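Local coordinates for protein DspB (PDB 1YHT) that probably hydrolyses beta-linked N-acetylhexosamine units as a family 20 glycoside hydrolase, and releases biofilms, at residues A[130-133]-A[134-138]; A[140-143]-A[144-147]; A[157-160]-A[161-164]. All blocks are in the same frame, centred on the assembly; numbering follows the deposited sequence.

Contact 1 of 3, residues A[130-133]-A[134-138]; sequences KDRG and VKYLQ
The carbonyl oxygen of Gly133 receives the backbone N-H of Leu137, with Leu137 N 3.2 Å from Gly133 O and an almost straight N-H...O angle of 173°. This is the first i to i+4 bond of helix 134-140, and Gly133, at its N-cap, is also the residue that leaves the end of helix 122-132. Its positive phi of 102°, a conformation glycine adopts readily, turns the chain between the two helices. A water spans the break, donating to Arg132 O at 3.0 Å and accepting from Tyr136 N at 2.9 Å, and so joins the last carbonyl of one helix to a first-turn N-H of the next.

Outside the backbone, Arg132 and Tyr136 run side by side in the same direction. The phenol ring is sent back along the arginine because Tyr136 carries CG anti to its own N (chi1 -178°). Arg132 CB lies 3.7 Å from Tyr136 CD2, and Arg132 CD sits over one face of the ring, 4.0 Å from its centroid, in a CH-pi contact. The arginine stays extended from CG to NE, which brings the guanidinium level with the hydroxyl; Tyr136 OH lies at the guanidinium edge, and the bond from Arg132 NH1, at 3.2 Å, is weak and bent. Helix 154-171 covers this face of the pair, while Arg132 NH2 makes a further weak hydrogen bond to Leu66 O. Leu137 turns instead to the buried side, against Phe125 and Gln129. Together these features make a tight helix-to-helix junction, in which Gly133, with positive phi, ends helix 122-132 and is the N-cap of helix 134-140, at the surface of the family 20 catalytic domain.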
loop_
_atom_site.group_PDB
_atom_site.type_symbol
_atom_site.label_atom_id
_atom_site.label_comp_id
_atom_site.label_asym_id
_atom_site.label_seq_id
_atom_site.Cartn_x
_atom_site.Cartn_y
_atom_site.Cartn_z
ATOM N N LYS A 130 9.538 -19.350 11.258
ATOM C CA LYS A 130 10.785 -19.399 12.058
ATOM C C LYS A 130 10.448 -19.374 13.567
ATOM O O LYS A 130 10.944 -20.171 14.357
ATOM C CB LYS A 130 11.671 -18.207 11.677
ATOM C CG LYS A 130 12.956 -18.005 12.517
ATOM C CD LYS A 130 13.947 -19.128 12.287
ATOM C CE LYS A 130 15.293 -18.916 13.026
ATOM N NZ LYS A 130 15.121 -18.797 14.520
ATOM N N ASP A 131 9.580 -18.447 13.960
ATOM C CA ASP A 131 9.309 -18.272 15.360
ATOM C C ASP A 131 8.332 -19.281 15.966
ATOM O O ASP A 131 8.529 -19.752 17.084
ATOM C CB ASP A 131 8.816 -16.874 15.624
ATOM C CG ASP A 131 8.859 -16.542 17.094
ATOM O OD1 ASP A 131 9.946 -16.675 17.688
ATOM O OD2 ASP A 131 7.822 -16.141 17.614
ATOM N N ARG A 132 7.252 -19.563 15.266
ATOM C CA ARG A 132 6.205 -20.432 15.782
ATOM C C ARG A 132 6.245 -21.829 15.163
ATOM O O ARG A 132 5.629 -22.733 15.706
ATOM C CB ARG A 132 4.826 -19.809 15.548
ATOM C CG ARG A 132 4.778 -18.380 16.100
ATOM C CD ARG A 132 3.422 -17.795 16.030
ATOM N NE ARG A 132 3.440 -16.442 16.599
ATOM C CZ ARG A 132 2.350 -15.801 16.994
ATOM N NH1 ARG A 132 1.176 -16.415 16.925
ATOM N NH2 ARG A 132 2.445 -14.560 17.469
ATOM N N GLY A 133 6.956 -22.001 14.055
ATOM C CA GLY A 133 7.094 -23.341 13.430
ATOM C C GLY A 133 6.207 -23.538 12.211
ATOM O O GLY A 133 5.218 -22.815 12.003
ATOM N N VAL A 134 6.565 -24.524 11.387
ATOM C CA VAL A 134 5.884 -24.729 10.124
ATOM C C VAL A 134 4.473 -25.255 10.318
ATOM O O VAL A 134 3.605 -24.829 9.589
ATOM C CB VAL A 134 6.678 -25.599 9.055
ATOM C CG1 VAL A 134 8.216 -25.426 9.178
ATOM C CG2 VAL A 134 6.292 -26.999 9.110
ATOM N N LYS A 135 4.210 -26.135 11.295
ATOM C CA LYS A 135 2.826 -26.644 11.435
ATOM C C LYS A 135 1.853 -25.531 11.830
ATOM O O LYS A 135 0.695 -25.482 11.357
ATOM C CB LYS A 135 2.714 -27.813 12.416
ATOM C CG LYS A 135 3.580 -29.065 12.057
ATOM C CD LYS A 135 3.091 -30.020 10.873
ATOM C CE LYS A 135 3.724 -31.470 11.069
ATOM N NZ LYS A 135 3.710 -32.511 9.953
ATOM N N TYR A 136 2.308 -24.658 12.723
ATOM C CA TYR A 136 1.523 -23.474 13.075
ATOM C C TYR A 136 1.176 -22.639 11.828
ATOM O O TYR A 136 0.018 -22.332 11.592
ATOM C CB TYR A 136 2.247 -22.603 14.118
ATOM C CG TYR A 136 1.381 -21.410 14.510
ATOM C CD1 TYR A 136 0.407 -21.526 15.492
ATOM C CD2 TYR A 136 1.508 -20.205 13.848
ATOM C CE1 TYR A 136 -0.384 -20.457 15.823
ATOM C CE2 TYR A 136 0.721 -19.145 14.152
ATOM C CZ TYR A 136 -0.226 -19.269 15.162
ATOM O OH TYR A 136 -1.038 -18.203 15.453
ATOM N N LEU A 137 2.199 -22.258 11.064
ATOM C CA LEU A 137 2.010 -21.480 9.832
ATOM C C LEU A 137 1.024 -22.166 8.852
ATOM O O LEU A 137 0.099 -21.525 8.317
ATOM C CB LEU A 137 3.354 -21.235 9.133
ATOM C CG LEU A 137 3.253 -20.784 7.637
ATOM C CD1 LEU A 137 2.510 -19.497 7.534
ATOM C CD2 LEU A 137 4.597 -20.654 6.969
ATOM N N GLN A 138 1.210 -23.468 8.606
ATOM C CA GLN A 138 0.344 -24.156 7.634
ATOM C C GLN A 138 -1.115 -24.110 8.103
ATOM O O GLN A 138 -2.029 -23.996 7.283
ATOM C CB GLN A 138 0.832 -25.595 7.309
ATOM C CG GLN A 138 2.237 -25.621 6.604
ATOM C CD GLN A 138 2.269 -24.958 5.175
ATOM O OE1 GLN A 138 1.395 -25.211 4.334
ATOM N NE2 GLN A 138 3.270 -24.105 4.928
HETATM O O HOH W 1 4.366 -25.251 14.724
#

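Contact 2 of 3, residues A[140-143]-A[144-147]; sequences LKSR and QVDD
Lys141 reaches Asp146 with its ammonium group, while Leu140 before it is joined to Asp150 by backbone bonding, and the Leu140 carbonyl oxygen is hydrogen-bonded to Ser156 OG at the start of helix 154-171. The lysine chain is extended beyond CG and crosses the aspartate at a slant. Its NZ lies 3.1 Å from Asp146 O, in the carbonyl plane and on a lone pair, and 3.2 Å from Asp146 OD1 in a salt bridge whose hydrogen bond is weak. A water also links Lys141 NZ to Asp146 OD2.

Ser142 comes next. With OG anti to its backbone N (chi1 173°), the hydroxyl turns toward the following residues and accepts two N-H groups: Val145 N at 3.2 Å, nearly straight, and Gln144 N at 3.2 Å, more bent. The bond from Gln144 N, two residues on, closes an ST turn, and Val145 CG2 packs against the same oxygen at 3.4 Å. A second water donates to both Ser142 O and Asp146 OD1.

The lysine charge is thus shared among a carboxylate, a carbonyl and a water, which would probably favour the ionised form of Asp146.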
loop_
_atom_site.group_PDB
_atom_site.type_symbol
_atom_site.label_atom_id
_atom_site.label_comp_id
_atom_site.label_asym_id
_atom_site.label_seq_id
_atom_site.Cartn_x
_atom_site.Cartn_y
_atom_site.Cartn_z
ATOM N N LEU A 140 -2.711 -21.649 9.396
ATOM C CA LEU A 140 -3.283 -20.333 9.163
ATOM C C LEU A 140 -3.522 -20.089 7.700
ATOM O O LEU A 140 -4.332 -19.238 7.352
ATOM C CB LEU A 140 -2.338 -19.254 9.647
ATOM C CG LEU A 140 -2.680 -18.636 11.023
ATOM C CD1 LEU A 140 -3.536 -19.533 11.952
ATOM C CD2 LEU A 140 -1.419 -18.225 11.670
ATOM N N LYS A 141 -2.790 -20.821 6.860
ATOM C CA LYS A 141 -2.901 -20.691 5.404
ATOM C C LYS A 141 -4.149 -21.288 4.800
ATOM O O LYS A 141 -4.750 -22.203 5.358
ATOM C CB LYS A 141 -1.696 -21.359 4.746
ATOM C CG LYS A 141 -0.401 -20.571 4.875
ATOM C CD LYS A 141 0.545 -21.144 3.833
ATOM C CE LYS A 141 1.874 -20.522 3.864
ATOM N NZ LYS A 141 2.680 -21.240 2.855
ATOM N N SER A 142 -4.518 -20.755 3.623
ATOM C CA SER A 142 -5.516 -21.351 2.769
ATOM C C SER A 142 -5.048 -22.775 2.466
ATOM O O SER A 142 -3.855 -23.024 2.272
ATOM C CB SER A 142 -5.673 -20.499 1.492
ATOM O OG SER A 142 -6.522 -21.119 0.533
ATOM N N ARG A 143 -5.968 -23.731 2.433
ATOM C CA ARG A 143 -5.570 -25.106 2.026
ATOM C C ARG A 143 -5.466 -25.189 0.499
ATOM O O ARG A 143 -4.784 -26.047 -0.069
ATOM C CB ARG A 143 -6.562 -26.146 2.561
ATOM C CG ARG A 143 -6.599 -26.216 4.075
ATOM C CD ARG A 143 -7.627 -27.259 4.588
ATOM N NE ARG A 143 -7.404 -28.577 3.971
ATOM C CZ ARG A 143 -8.282 -29.239 3.226
ATOM N NH1 ARG A 143 -9.501 -28.730 2.998
ATOM N NH2 ARG A 143 -7.931 -30.420 2.696
ATOM N N GLN A 144 -6.106 -24.228 -0.147
ATOM C CA GLN A 144 -6.288 -24.202 -1.589
ATOM C C GLN A 144 -5.168 -23.468 -2.352
ATOM O O GLN A 144 -4.809 -23.841 -3.459
ATOM C CB GLN A 144 -7.583 -23.471 -1.827
ATOM C CG GLN A 144 -7.882 -23.130 -3.223
ATOM C CD GLN A 144 -9.360 -23.109 -3.411
ATOM O OE1 GLN A 144 -10.075 -22.400 -2.679
ATOM N NE2 GLN A 144 -9.851 -23.947 -4.321
ATOM N N VAL A 145 -4.699 -22.368 -1.784
ATOM C CA VAL A 145 -3.598 -21.605 -2.359
ATOM C C VAL A 145 -2.552 -21.396 -1.269
ATOM O O VAL A 145 -2.869 -20.927 -0.155
ATOM C CB VAL A 145 -4.074 -20.243 -2.961
ATOM C CG1 VAL A 145 -4.895 -20.479 -4.238
ATOM C CG2 VAL A 145 -4.917 -19.458 -1.987
ATOM N N ASP A 146 -1.304 -21.682 -1.603
ATOM C CA ASP A 146 -0.222 -21.633 -0.628
ATOM C C ASP A 146 0.401 -20.240 -0.413
ATOM O O ASP A 146 1.327 -20.085 0.365
ATOM C CB ASP A 146 0.865 -22.618 -1.037
ATOM C CG ASP A 146 1.692 -23.092 0.157
ATOM O OD1 ASP A 146 1.093 -23.501 1.204
ATOM O OD2 ASP A 146 2.947 -23.015 0.036
ATOM N N ASP A 147 -0.098 -19.228 -1.103
ATOM C CA ASP A 147 0.432 -17.875 -0.935
ATOM C C ASP A 147 -0.564 -16.927 -0.252
ATOM O O ASP A 147 -0.429 -15.687 -0.328
ATOM C CB ASP A 147 0.903 -17.319 -2.288
ATOM C CG ASP A 147 -0.207 -17.257 -3.335
ATOM O OD1 ASP A 147 -1.277 -17.884 -3.161
ATOM O OD2 ASP A 147 0.019 -16.586 -4.359
HETATM O O HOH W 2 4.363 -23.380 2.673
HETATM O O HOH W 3 -1.733 -24.425 1.512
#

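Contact 3 of 3, residues A[157-160]-A[161-164]; sequences ITFM and QSLM
Met160 and Gln161 meet at the middle of helix 154-171, one of the outer helices of the TIM barrel, and with Phe159 they have the most surface buried here. The helix is regular: Gln161 N binds Ile157 O at 2.9 Å, and Met164 N binds Met160 O at 2.8 Å.

Met160 faces the barrel. Its chain folds at chi2 and chi3, and the side chain packs on Leu115 and Ser117 of strand 110-117 and on Tyr198 of helix 192-208. Its carbonyl oxygen is covered by Met164, whose CG comes within 3.2 Å of Met160 O.

Gln161 lies back along the preceding turn. CG is anti to its carbonyl carbon (chi1 -76°), and the chain then extends alongside Ile157, both pointing the same way. Gln161 CG passes 3.3 Å from Ile157 O, and the amide end slides past the methyl branch, with Gln161 NE2 3.7 Å from Ile157 CG2. That last approach is van der Waals packing between a nitrogen and a methyl group. Beyond the segments, Gln161 also touches Phe205 of helix 192-208.

Phe159 points from the helix toward helix 122-132, where it meets Val128. Leu163, one turn on, covers Ile124 of that helix as well as Leu115, so Leu163 touches both helix 122-132 and strand 110-117. The carbonyl of Phe159 is gripped twice. Leu163 N makes the usual helical bond at 3.1 Å, and the hydroxyl of Ser162, placed between its own backbone N and carbonyl carbon by a chi1 of 79°, bends back to donate to the same oxygen, with Ser162 OG 2.7 Å from Phe159 O.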
loop_
_atom_site.group_PDB
_atom_site.type_symbol
_atom_site.label_atom_id
_atom_site.label_comp_id
_atom_site.label_asym_id
_atom_site.label_seq_id
_atom_site.Cartn_x
_atom_site.Cartn_y
_atom_site.Cartn_z
ATOM N N ILE A 157 -8.089 -15.047 11.156
ATOM C CA ILE A 157 -8.575 -13.691 11.402
ATOM C C ILE A 157 -8.069 -13.141 12.744
ATOM O O ILE A 157 -7.582 -12.011 12.818
ATOM C CB ILE A 157 -10.100 -13.633 11.337
ATOM C CG1 ILE A 157 -10.529 -14.064 9.943
ATOM C CG2 ILE A 157 -10.621 -12.220 11.657
ATOM C CD1 ILE A 157 -12.049 -14.389 9.814
ATOM N N THR A 158 -8.150 -13.954 13.784
ATOM C CA THR A 158 -7.594 -13.605 15.085
ATOM C C THR A 158 -6.092 -13.264 14.976
ATOM O O THR A 158 -5.637 -12.285 15.504
ATOM C CB THR A 158 -7.832 -14.745 16.088
ATOM O OG1 THR A 158 -9.254 -14.916 16.295
ATOM C CG2 THR A 158 -7.193 -14.417 17.482
ATOM N N PHE A 159 -5.325 -14.112 14.309
ATOM C CA PHE A 159 -3.910 -13.850 14.095
ATOM C C PHE A 159 -3.637 -12.502 13.407
ATOM O O PHE A 159 -2.805 -11.706 13.888
ATOM C CB PHE A 159 -3.248 -14.959 13.282
ATOM C CG PHE A 159 -1.878 -14.597 12.851
ATOM C CD1 PHE A 159 -0.828 -14.679 13.752
ATOM C CD2 PHE A 159 -1.648 -14.070 11.583
ATOM C CE1 PHE A 159 0.479 -14.281 13.381
ATOM C CE2 PHE A 159 -0.376 -13.649 11.219
ATOM C CZ PHE A 159 0.702 -13.773 12.124
ATOM N N MET A 160 -4.337 -12.263 12.296
ATOM C CA MET A 160 -4.240 -11.027 11.525
ATOM C C MET A 160 -4.514 -9.832 12.410
ATOM O O MET A 160 -3.764 -8.868 12.363
ATOM C CB MET A 160 -5.211 -10.986 10.332
ATOM C CG MET A 160 -4.747 -11.782 9.160
ATOM S SD MET A 160 -3.071 -11.426 8.616
ATOM C CE MET A 160 -3.117 -9.705 8.231
ATOM N N GLN A 161 -5.576 -9.936 13.194
ATOM C CA GLN A 161 -5.977 -8.876 14.064
ATOM C C GLN A 161 -4.957 -8.625 15.191
ATOM O O GLN A 161 -4.724 -7.509 15.525
ATOM C CB GLN A 161 -7.353 -9.173 14.617
ATOM C CG GLN A 161 -8.444 -8.899 13.545
ATOM C CD GLN A 161 -9.836 -9.228 14.064
ATOM O OE1 GLN A 161 -9.982 -9.783 15.155
ATOM N NE2 GLN A 161 -10.861 -8.881 13.280
ATOM N N SER A 162 -4.355 -9.670 15.742
ATOM C CA SER A 162 -3.262 -9.501 16.711
ATOM C C SER A 162 -2.071 -8.726 16.116
ATOM O O SER A 162 -1.531 -7.878 16.798
ATOM C CB SER A 162 -2.821 -10.832 17.320
ATOM O OG SER A 162 -1.990 -11.538 16.421
ATOM N N LEU A 163 -1.714 -8.963 14.847
ATOM C CA LEU A 163 -0.630 -8.230 14.174
ATOM C C LEU A 163 -1.096 -6.801 13.839
ATOM O O LEU A 163 -0.382 -5.813 14.077
ATOM C CB LEU A 163 -0.184 -8.959 12.893
ATOM C CG LEU A 163 1.041 -8.429 12.146
ATOM C CD1 LEU A 163 2.309 -8.317 13.090
ATOM C CD2 LEU A 163 1.308 -9.345 10.935
ATOM N N MET A 164 -2.337 -6.667 13.397
ATOM C CA MET A 164 -2.890 -5.314 13.204
ATOM C C MET A 164 -2.820 -4.478 14.478
ATOM O O MET A 164 -2.427 -3.307 14.421
ATOM C CB MET A 164 -4.320 -5.369 12.704
ATOM C CG MET A 164 -4.468 -5.959 11.300
ATOM S SD MET A 164 -6.222 -6.355 10.926
ATOM C CE MET A 164 -6.921 -4.706 10.789
#

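The three contacts follow one another along the chain within the family 20 catalytic region, all on the same side of the chain's centre. Contact 1 joins helix 122-132 to helix 134-140, contact 2 lies in the loop that follows, and contact 3 is on helix 154-171. Their centres are about 13 Å (1 to 2), 15 Å (1 to 3) and 16 Å (2 to 3) apart. Phe159 connects them: its ring packs against Tyr136 and Arg132 of contact 1 and against Leu140 of contact 2. The connection leaving strand 110-117 is thereby folded back onto the helix that leads to the next barrel strand, 177-181, with contact 3 buried and contacts 1 and 2 at the surface.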